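Local atomic coordinates of tubulin binding cofactor C (Leishmania major, PDB entry 5AJ8), a protein that probably acts as a chaperone in tubulin folding, the portion in the crystal being the C-terminal, beta-helical domain of the cofactor. Residues 25-30 against 123-128; 76-81 against 115-120; 139-144 against 150-155. The protein carries 1 engineered substitution. One frame throughout, in Å; residues are numbered along the deposited sequence. Where two conformers were deposited one is given.

Contact 1: 25-30 against 123-128; sequences HSKGVF and VGEIED
At one end of the parallel beta-helix, the turn leading into strand 28-35 meets the loop that follows helix 116-122, through two side-chain pairs: His25 with Val123, and Lys27 with Glu125. The first pair is apolar. Val123 CG1 lies 3.5 Å from His25 CB and 3.8 Å from His25 CG, the two side chains crossing at about a right angle. With Val123 CG1 anti to its own backbone N (chi1 -176°), this methyl is the branch that reaches His25. The histidine ring, set between its backbone N and carbonyl carbon by a chi1 of 42°, has its NE2 hydrogen-bonded to the backbone N of Glu108, which fixes the far side of the ring while CB and CG take the methyl.

The second pair is polar and nearer the solvent. Lys27 NZ stands 3.6 Å from Glu125 OE2, a long salt bridge, and a water closes the gap: it accepts from Lys27 NZ at 2.8 Å and donates to Glu125 OE2 at 3.1 Å. Both water legs are hydrogen bonds whereas the direct pair is long, so the water probably carries much of the link. Glu125 is the first residue to leave helical geometry after helix 116-122, and its positive phi of 60° marks the change of chain direction there; its side chain, extended beyond CG, meets the bent chain of Lys27 crosswise. Only 128 Å² is buried in all, as befits a surface contact. Gly28 and Val29 bond through their backbones to Asn11 and to Ser47 and Phe49, the rung-to-rung ladder of a parallel beta-helix.

Contact 2: 76-81 against 115-120; sequences YVWCAS and THAEWV
Trp78, near the end of strand 73-79, lays its indole against helix 116-122 and accounts for the strand's whole share of this buried contact. The CH-pi component comes from Val120: its CG1 sits 3.9 Å from the centroid of the five-membered ring of Trp78, only 8° off the ring normal, hence squarely over the face. Apolar packing adds the other branch, Val120 CG2, at 3.8 Å from Trp78 CD2; both methyls lie on the same face, CG2 displaced toward the CD2-CE3 side. Further out along the ring, Trp78 CH2 approaches Ala117 CB at 3.9 Å, and Trp78 CZ3 lies 3.9 Å from His116 CB. Placing CG anti to the backbone N (chi1 -165°) carries the indole out from the strand to the helix.

No hydrogen bond crosses between the segments; polar ends are settled by others, Trp78 NE1 by Thr132 OG1 and His116 NE2 by the backbone O of Trp99.

The axes of 76-79 and 116-120 pass 10.8 Å apart, their directions 56° apart. Trp78 and Val120 also touch Ala61, so helix 116-122 packs on the sheet of the parallel beta-helix that holds strands 56-62 and 73-79.

Contact 3: 139-144 against 150-155; sequences VDDFQW and SPHWCV
Trp144 has one face covered by two successive residues: Ser150 CA lies 3.7 Å from the centroid of its five-membered ring, and Pro151 CD 3.5 Å from that of its six-membered ring, 9° off the normal. Both are CH-pi contacts. Trp153 receives Val139 in the same way, with Val139 CB 3.6 Å from the centroid of the six-membered ring and the methyls spread along the indole. Its chi1 of 71° holds CG between the backbone N and the carbonyl carbon, bringing the indole over Val139. The imidazole of His152 takes Asp141 OD2 at its edge, near the plane, 3.1 Å from His152 CD2, while Pro151 CG lies over the ring face; His152 ND1 is hydrogen-bonded to Asp89 OD1.

The segments continue the stacked sheets of the parallel beta-helix: the weakly bonded strand 140-141 is an edge strand of one sheet and 153-155 of the other, at the end away from 11-17 and 21-23, forming its last turn.

Ser150 OG donates to Asp141 OD2 at 2.6 Å, meeting the carboxylate oxygen on its anti lone pair, and also accepts from His152 N at 3.0 Å, making an ST turn. Trp144 NE1 is hydrogen-bonded to the backbone O of Arg148, and Lys146 adds a cation-pi contact to its indole. A water accepts from Trp153 NE1 at 3.1 Å and from Asp141 N, and donates to Val139 O.

From the N terminus, contact 1 opens first, at residues 25-30, which lead into strand 28-35, and closes far along the chain at 123-128. Contact 2 opens and closes within that span, 76-81 pairing with 115-120, and is therefore nested. The two are neighbours in space, their centres about 9 Å apart: probable hydrogen bonds run from Ile126 N to Val120 O and from Gly124 N to Trp119 O, and Ile126 CD1 packs on Ala80. Together they tie helix 116-122 and the loop after it to the strands. Contact 3 follows in series, a short local loop joining edge strands 140-141 and 153-155 of the two sheets, its centre about 24 Å from that of contact 1.

Contact 1: 25-30 against 123-128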
loop_
_atom_site.group_PDB
_atom_site.type_symbol
_atom_site.label_atom_id
_atom_site.label_comp_id
_atom_site.label_asym_id
_atom_site.label_seq_id
_atom_site.Cartn_x
_atom_site.Cartn_y
_atom_site.Cartn_z
ATOM N N HIS A 25 -6.854 -6.654 7.669
ATOM C CA HIS A 25 -6.927 -7.587 6.520
ATOM C C HIS A 25 -8.372 -7.772 6.080
ATOM O O HIS A 25 -9.270 -7.783 6.906
ATOM C CB HIS A 25 -6.254 -8.943 6.808
ATOM C CG HIS A 25 -6.543 -9.502 8.167
ATOM N ND1 HIS A 25 -7.703 -10.185 8.478
ATOM C CD2 HIS A 25 -5.818 -9.449 9.316
ATOM C CE1 HIS A 25 -7.669 -10.542 9.752
ATOM N NE2 HIS A 25 -6.542 -10.099 10.283
ATOM N N SER A 26 -8.588 -7.888 4.775
ATOM C CA SER A 26 -9.913 -8.105 4.209
ATOM C C SER A 26 -9.724 -8.527 2.768
ATOM O O SER A 26 -8.588 -8.665 2.332
ATOM C CB SER A 26 -10.746 -6.807 4.280
ATOM O OG SER A 26 -10.320 -5.857 3.311
ATOM N N LYS A 27 -10.820 -8.681 2.016
ATOM C CA LYS A 27 -10.745 -9.077 0.605
ATOM C C LYS A 27 -10.765 -7.894 -0.372
ATOM O O LYS A 27 -10.820 -8.100 -1.590
ATOM C CB LYS A 27 -11.916 -10.003 0.244
ATOM C CG LYS A 27 -12.107 -11.198 1.172
ATOM C CD LYS A 27 -11.181 -12.331 0.815
ATOM C CE LYS A 27 -11.670 -13.665 1.354
ATOM N NZ LYS A 27 -10.690 -14.752 1.057
ATOM N N GLY A 28 -10.760 -6.664 0.135
ATOM C CA GLY A 28 -10.837 -5.481 -0.728
ATOM C C GLY A 28 -10.933 -4.207 0.090
ATOM O O GLY A 28 -11.608 -4.178 1.112
ATOM N N VAL A 29 -10.211 -3.175 -0.331
ATOM C CA VAL A 29 -10.301 -1.870 0.295
ATOM C C VAL A 29 -10.384 -0.726 -0.718
ATOM O O VAL A 29 -9.866 -0.798 -1.856
ATOM C CB VAL A 29 -9.168 -1.590 1.336
ATOM C CG1 VAL A 29 -9.148 -2.659 2.408
ATOM C CG2 VAL A 29 -7.809 -1.504 0.680
ATOM N N PHE A 30 -11.061 0.329 -0.274
ATOM C CA PHE A 30 -11.181 1.589 -0.985
ATOM C C PHE A 30 -10.816 2.665 0.011
ATOM O O PHE A 30 -11.434 2.748 1.063
ATOM C CB PHE A 30 -12.640 1.853 -1.397
ATOM C CG PHE A 30 -13.169 0.896 -2.415
ATOM C CD1 PHE A 30 -13.789 -0.279 -2.005
ATOM C CD2 PHE A 30 -13.048 1.157 -3.783
ATOM C CE1 PHE A 30 -14.287 -1.176 -2.935
ATOM C CE2 PHE A 30 -13.542 0.260 -4.718
ATOM C CZ PHE A 30 -14.161 -0.905 -4.294
ATOM N N VAL A 123 -1.641 -14.246 5.103
ATOM C CA VAL A 123 -2.756 -13.302 5.275
ATOM C C VAL A 123 -3.189 -12.716 3.927
ATOM O O VAL A 123 -4.386 -12.617 3.658
ATOM C CB VAL A 123 -2.398 -12.185 6.288
ATOM C CG1 VAL A 123 -3.581 -11.257 6.549
ATOM C CG2 VAL A 123 -1.930 -12.807 7.596
ATOM N N GLY A 124 -2.220 -12.355 3.072
ATOM C CA GLY A 124 -2.511 -11.793 1.756
ATOM C C GLY A 124 -2.927 -12.778 0.681
ATOM O O GLY A 124 -3.468 -12.389 -0.365
ATOM N N GLU A 125 -2.640 -14.047 0.904
ATOM C CA GLU A 125 -2.939 -15.100 -0.064
ATOM C C GLU A 125 -2.241 -14.898 -1.411
ATOM O O GLU A 125 -2.808 -15.185 -2.452
ATOM C CB GLU A 125 -4.456 -15.268 -0.249
ATOM C CG GLU A 125 -5.175 -15.701 1.037
ATOM C CD GLU A 125 -6.697 -15.655 0.945
ATOM O OE1 GLU A 125 -7.264 -15.419 -0.147
ATOM O OE2 GLU A 125 -7.345 -15.871 1.978
ATOM N N ILE A 126 -1.014 -14.394 -1.387
ATOM C CA ILE A 126 -0.205 -14.350 -2.596
ATOM C C ILE A 126 0.700 -15.559 -2.458
ATOM O O ILE A 126 1.521 -15.613 -1.556
ATOM C CB ILE A 126 0.622 -13.054 -2.721
ATOM C CG1 ILE A 126 -0.325 -11.850 -2.723
ATOM C CG2 ILE A 126 1.525 -13.096 -3.957
ATOM C CD1 ILE A 126 0.348 -10.522 -2.936
ATOM N N GLU A 127 0.513 -16.536 -3.337
ATOM C CA GLU A 127 1.267 -17.783 -3.260
ATOM C C GLU A 127 2.707 -17.576 -3.732
ATOM O O GLU A 127 3.638 -18.032 -3.071
ATOM C CB GLU A 127 0.570 -18.903 -4.052
ATOM C CG GLU A 127 1.391 -20.189 -4.125
ATOM C CD GLU A 127 0.603 -21.421 -4.581
ATOM O OE1 GLU A 127 -0.202 -21.328 -5.535
ATOM O OE2 GLU A 127 0.818 -22.502 -3.996
ATOM N N ASP A 128 2.897 -16.873 -4.849
ATOM C CA ASP A 128 4.241 -16.723 -5.411
ATOM C C ASP A 128 4.921 -15.440 -4.907
ATOM O O ASP A 128 4.998 -14.445 -5.624
ATOM C CB ASP A 128 4.208 -16.741 -6.946
ATOM C CG ASP A 128 5.603 -16.892 -7.553
ATOM O OD1 ASP A 128 6.630 -16.806 -6.806
ATOM O OD2 ASP A 128 5.676 -17.125 -8.785
HETATM O O HOH W 1 -9.234 -13.706 3.196
#

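Contact 2: 76-81 against 115-120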
loop_
_atom_site.group_PDB
_atom_site.type_symbol
_atom_site.label_atom_id
_atom_site.label_comp_id
_atom_site.label_asym_id
_atom_site.label_seq_id
_atom_site.Cartn_x
_atom_site.Cartn_y
_atom_site.Cartn_z
ATOM N N TYR A 76 4.653 1.992 -0.288
ATOM C CA TYR A 76 5.462 0.824 0.056
ATOM C C TYR A 76 4.633 -0.440 -0.153
ATOM O O TYR A 76 3.737 -0.767 0.638
ATOM C CB TYR A 76 5.977 0.929 1.498
ATOM C CG TYR A 76 6.891 2.132 1.717
ATOM C CD1 TYR A 76 6.375 3.385 2.046
ATOM C CD2 TYR A 76 8.250 2.015 1.561
ATOM C CE1 TYR A 76 7.218 4.488 2.245
ATOM C CE2 TYR A 76 9.094 3.089 1.750
ATOM C CZ TYR A 76 8.577 4.323 2.088
ATOM O OH TYR A 76 9.455 5.380 2.250
ATOM N N VAL A 77 4.939 -1.147 -1.229
ATOM C CA VAL A 77 3.998 -2.010 -1.879
ATOM C C VAL A 77 4.531 -3.444 -2.087
ATOM O O VAL A 77 5.666 -3.642 -2.536
ATOM C CB VAL A 77 3.633 -1.387 -3.260
ATOM C CG1 VAL A 77 2.813 -2.340 -4.108
ATOM C CG2 VAL A 77 2.894 -0.080 -3.063
ATOM N N TRP A 78 3.683 -4.428 -1.784
ATOM C CA TRP A 78 3.881 -5.813 -2.233
ATOM C C TRP A 78 2.605 -6.191 -2.976
ATOM O O TRP A 78 1.556 -6.400 -2.369
ATOM C CB TRP A 78 4.144 -6.761 -1.059
ATOM C CG TRP A 78 4.710 -8.151 -1.448
ATOM C CD1 TRP A 78 4.325 -8.953 -2.491
ATOM C CD2 TRP A 78 5.744 -8.866 -0.760
ATOM N NE1 TRP A 78 5.075 -10.108 -2.500
ATOM C CE2 TRP A 78 5.946 -10.080 -1.442
ATOM C CE3 TRP A 78 6.543 -8.571 0.346
ATOM C CZ2 TRP A 78 6.911 -11.016 -1.038
ATOM C CZ3 TRP A 78 7.497 -9.485 0.748
ATOM C CH2 TRP A 78 7.684 -10.690 0.054
ATOM N N CYS A 79 2.705 -6.266 -4.289
ATOM C CA CYS A 79 1.546 -6.484 -5.131
ATOM C C CYS A 79 1.726 -7.680 -6.035
ATOM O O CYS A 79 2.771 -7.828 -6.626
ATOM C CB CYS A 79 1.314 -5.256 -6.012
ATOM S SG CYS A 79 -0.348 -5.236 -6.729
ATOM N N ALA A 80 0.676 -8.485 -6.185
ATOM C CA ALA A 80 0.698 -9.641 -7.078
ATOM C C ALA A 80 0.720 -9.211 -8.529
ATOM O O ALA A 80 1.054 -9.997 -9.373
ATOM C CB ALA A 80 -0.496 -10.542 -6.842
ATOM N N SER A 81 0.322 -7.967 -8.816
ATOM C CA SER A 81 0.357 -7.464 -10.188
ATOM C C SER A 81 0.991 -6.061 -10.250
ATOM O O SER A 81 1.286 -5.461 -9.225
ATOM C CB SER A 81 -1.050 -7.500 -10.817
ATOM O OG SER A 81 -2.033 -6.836 -10.015
ATOM N N THR A 115 8.374 -12.991 8.980
ATOM C CA THR A 115 8.831 -12.279 7.770
ATOM C C THR A 115 7.653 -11.702 6.973
ATOM O O THR A 115 6.481 -12.086 7.168
ATOM C CB THR A 115 9.633 -13.195 6.825
ATOM O OG1 THR A 115 8.748 -14.159 6.234
ATOM C CG2 THR A 115 10.744 -13.918 7.583
ATOM N N HIS A 116 7.969 -10.776 6.080
ATOM C CA HIS A 116 6.941 -10.156 5.287
ATOM C C HIS A 116 6.393 -11.145 4.269
ATOM O O HIS A 116 5.196 -11.168 4.019
ATOM C CB HIS A 116 7.461 -8.876 4.618
ATOM C CG HIS A 116 7.707 -7.757 5.575
ATOM N ND1 HIS A 116 8.902 -7.595 6.246
ATOM C CD2 HIS A 116 6.913 -6.732 5.973
ATOM C CE1 HIS A 116 8.831 -6.517 7.012
ATOM N NE2 HIS A 116 7.637 -5.977 6.861
ATOM N N ALA A 117 7.254 -11.992 3.715
ATOM C CA ALA A 117 6.816 -13.043 2.771
ATOM C C ALA A 117 5.759 -13.938 3.392
ATOM O O ALA A 117 4.771 -14.239 2.748
ATOM C CB ALA A 117 7.995 -13.886 2.283
ATOM N N GLU A 118 5.960 -14.334 4.650
ATOM C CA GLU A 118 4.983 -15.157 5.368
ATOM C C GLU A 118 3.662 -14.431 5.559
ATOM O O GLU A 118 2.601 -14.995 5.337
ATOM C CB GLU A 118 5.532 -15.568 6.748
ATOM C CG GLU A 118 6.489 -16.748 6.711
ATOM C CD GLU A 118 7.194 -16.961 8.041
ATOM O OE1 GLU A 118 8.023 -16.109 8.426
ATOM O OE2 GLU A 118 6.899 -17.975 8.706
ATOM N N TRP A 119 3.732 -13.183 6.002
ATOM C CA TRP A 119 2.526 -12.353 6.156
ATOM C C TRP A 119 1.743 -12.259 4.838
ATOM O O TRP A 119 0.522 -12.438 4.790
ATOM C CB TRP A 119 2.900 -10.922 6.577
ATOM C CG TRP A 119 2.892 -10.671 8.029
ATOM C CD1 TRP A 119 3.948 -10.735 8.882
ATOM C CD2 TRP A 119 1.761 -10.304 8.816
ATOM N NE1 TRP A 119 3.540 -10.440 10.161
ATOM C CE2 TRP A 119 2.202 -10.167 10.143
ATOM C CE3 TRP A 119 0.412 -10.108 8.530
ATOM C CZ2 TRP A 119 1.349 -9.806 11.175
ATOM C CZ3 TRP A 119 -0.433 -9.762 9.553
ATOM C CH2 TRP A 119 0.029 -9.620 10.855
ATOM N N VAL A 120 2.467 -11.968 3.766
ATOM C CA VAL A 120 1.846 -11.764 2.471
ATOM C C VAL A 120 1.293 -13.089 1.914
ATOM O O VAL A 120 0.247 -13.098 1.275
ATOM C CB VAL A 120 2.844 -11.111 1.505
ATOM C CG1 VAL A 120 2.360 -11.156 0.082
ATOM C CG2 VAL A 120 3.111 -9.662 1.932
#

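Contact 3: 139-144 against 150-155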
loop_
_atom_site.group_PDB
_atom_site.type_symbol
_atom_site.label_atom_id
_atom_site.label_comp_id
_atom_site.label_asym_id
_atom_site.label_seq_id
_atom_site.Cartn_x
_atom_site.Cartn_y
_atom_site.Cartn_z
ATOM N N VAL A 139 5.464 0.300 -12.623
ATOM C CA VAL A 139 4.177 0.955 -12.389
ATOM C C VAL A 139 3.574 1.253 -13.744
ATOM O O VAL A 139 4.293 1.572 -14.689
ATOM C CB VAL A 139 4.347 2.241 -11.544
ATOM C CG1 VAL A 139 3.061 3.051 -11.488
ATOM C CG2 VAL A 139 4.830 1.880 -10.139
ATOM N N ASP A 140 2.264 1.102 -13.845
ATOM C CA ASP A 140 1.542 1.182 -15.119
ATOM C C ASP A 140 0.790 2.498 -15.156
ATOM O O ASP A 140 -0.351 2.588 -14.732
ATOM C CB ASP A 140 0.583 -0.020 -15.230
ATOM C CG ASP A 140 -0.264 -0.044 -16.521
ATOM O OD1 ASP A 140 -0.047 0.769 -17.448
ATOM O OD2 ASP A 140 -1.138 -0.963 -16.603
ATOM N N ASP A 141 1.449 3.529 -15.670
ATOM C CA ASP A 141 0.846 4.839 -15.794
ATOM C C ASP A 141 0.272 4.846 -17.214
ATOM O O ASP A 141 0.838 5.419 -18.126
ATOM C CB ASP A 141 1.895 5.911 -15.562
ATOM C CG ASP A 141 1.344 7.318 -15.664
ATOM O OD1 ASP A 141 0.107 7.483 -15.804
ATOM O OD2 ASP A 141 2.161 8.264 -15.580
ATOM N N PHE A 142 -0.855 4.162 -17.366
ATOM C CA PHE A 142 -1.360 3.747 -18.689
ATOM C C PHE A 142 -1.816 4.904 -19.587
ATOM O O PHE A 142 -1.787 4.770 -20.793
ATOM C CB PHE A 142 -2.474 2.715 -18.550
ATOM C CG PHE A 142 -3.774 3.270 -18.023
ATOM C CD1 PHE A 142 -4.015 3.338 -16.661
ATOM C CD2 PHE A 142 -4.772 3.676 -18.894
ATOM C CE1 PHE A 142 -5.212 3.835 -16.173
ATOM C CE2 PHE A 142 -5.961 4.187 -18.418
ATOM C CZ PHE A 142 -6.185 4.267 -17.055
ATOM N N GLN A 143 -2.182 6.052 -19.020
ATOM C CA GLN A 143 -2.524 7.219 -19.852
ATOM C C GLN A 143 -1.290 7.953 -20.379
ATOM O O GLN A 143 -1.410 8.750 -21.303
ATOM C CB GLN A 143 -3.423 8.187 -19.096
ATOM C CG GLN A 143 -4.734 7.537 -18.698
ATOM C CD GLN A 143 -5.713 8.497 -18.070
ATOM O OE1 GLN A 143 -5.330 9.438 -17.375
ATOM N NE2 GLN A 143 -6.993 8.259 -18.307
ATOM N N TRP A 144 -0.109 7.677 -19.820
ATOM C CA TRP A 144 1.116 8.243 -20.367
ATOM C C TRP A 144 1.549 7.417 -21.580
ATOM O O TRP A 144 2.162 6.360 -21.448
ATOM C CB TRP A 144 2.227 8.281 -19.329
ATOM C CG TRP A 144 3.439 8.971 -19.824
ATOM C CD1 TRP A 144 4.534 8.401 -20.404
ATOM C CD2 TRP A 144 3.698 10.375 -19.779
ATOM N NE1 TRP A 144 5.454 9.365 -20.721
ATOM C CE2 TRP A 144 4.966 10.585 -20.350
ATOM C CE3 TRP A 144 2.981 11.478 -19.307
ATOM C CZ2 TRP A 144 5.532 11.859 -20.477
ATOM C CZ3 TRP A 144 3.563 12.748 -19.414
ATOM C CH2 TRP A 144 4.815 12.918 -20.003
ATOM N N SER A 150 7.425 7.788 -17.926
ATOM C CA SER A 150 6.509 8.697 -17.237
ATOM C C SER A 150 7.282 9.505 -16.204
ATOM O O SER A 150 8.125 8.946 -15.501
ATOM C CB SER A 150 5.426 7.938 -16.528
ATOM O OG SER A 150 4.725 8.800 -15.662
ATOM N N PRO A 151 7.017 10.817 -16.112
ATOM C CA PRO A 151 7.625 11.614 -15.063
ATOM C C PRO A 151 6.833 11.568 -13.760
ATOM O O PRO A 151 7.214 12.256 -12.817
ATOM C CB PRO A 151 7.536 13.033 -15.625
ATOM C CG PRO A 151 6.251 13.014 -16.354
ATOM C CD PRO A 151 6.120 11.637 -16.940
ATOM N N HIS A 152 5.721 10.834 -13.732
ATOM C CA HIS A 152 4.766 10.892 -12.595
ATOM C C HIS A 152 5.037 9.958 -11.433
ATOM O O HIS A 152 4.383 10.083 -10.380
ATOM C CB HIS A 152 3.364 10.573 -13.082
ATOM C CG HIS A 152 2.855 11.548 -14.083
ATOM N ND1 HIS A 152 2.939 12.914 -13.892
ATOM C CD2 HIS A 152 2.235 11.368 -15.271
ATOM C CE1 HIS A 152 2.399 13.529 -14.932
ATOM N NE2 HIS A 152 1.963 12.611 -15.780
ATOM N N TRP A 153 5.965 9.016 -11.649
ATOM C CA TRP A 153 6.382 8.079 -10.626
ATOM C C TRP A 153 7.867 7.721 -10.729
ATOM O O TRP A 153 8.492 7.877 -11.761
ATOM C CB TRP A 153 5.520 6.815 -10.690
ATOM C CG TRP A 153 5.781 5.959 -11.881
ATOM C CD1 TRP A 153 5.191 6.048 -13.093
ATOM C CD2 TRP A 153 6.723 4.891 -11.969
ATOM N NE1 TRP A 153 5.703 5.104 -13.954
ATOM C CE2 TRP A 153 6.644 4.372 -13.283
ATOM C CE3 TRP A 153 7.626 4.318 -11.065
ATOM C CZ2 TRP A 153 7.426 3.310 -13.717
ATOM C CZ3 TRP A 153 8.389 3.235 -11.488
ATOM C CH2 TRP A 153 8.283 2.741 -12.805
ATOM N N CYS A 154 8.429 7.261 -9.619
ATOM C CA CYS A 154 9.782 6.756 -9.587
ATOM C C CYS A 154 9.902 5.758 -8.446
ATOM O O CYS A 154 8.944 5.554 -7.688
ATOM C CB CYS A 154 10.792 7.903 -9.442
ATOM S SG CYS A 154 10.731 8.771 -7.867
ATOM N N VAL A 155 11.091 5.171 -8.312
ATOM C CA VAL A 155 11.413 4.209 -7.268
ATOM C C VAL A 155 12.262 4.905 -6.206
ATOM O O VAL A 155 13.223 5.581 -6.515
ATOM C CB VAL A 155 12.143 2.990 -7.873
ATOM C CG1 VAL A 155 12.514 1.970 -6.798
ATOM C CG2 VAL A 155 11.256 2.351 -8.937
HETATM O O HOH W 2 4.501 3.916 -16.586
#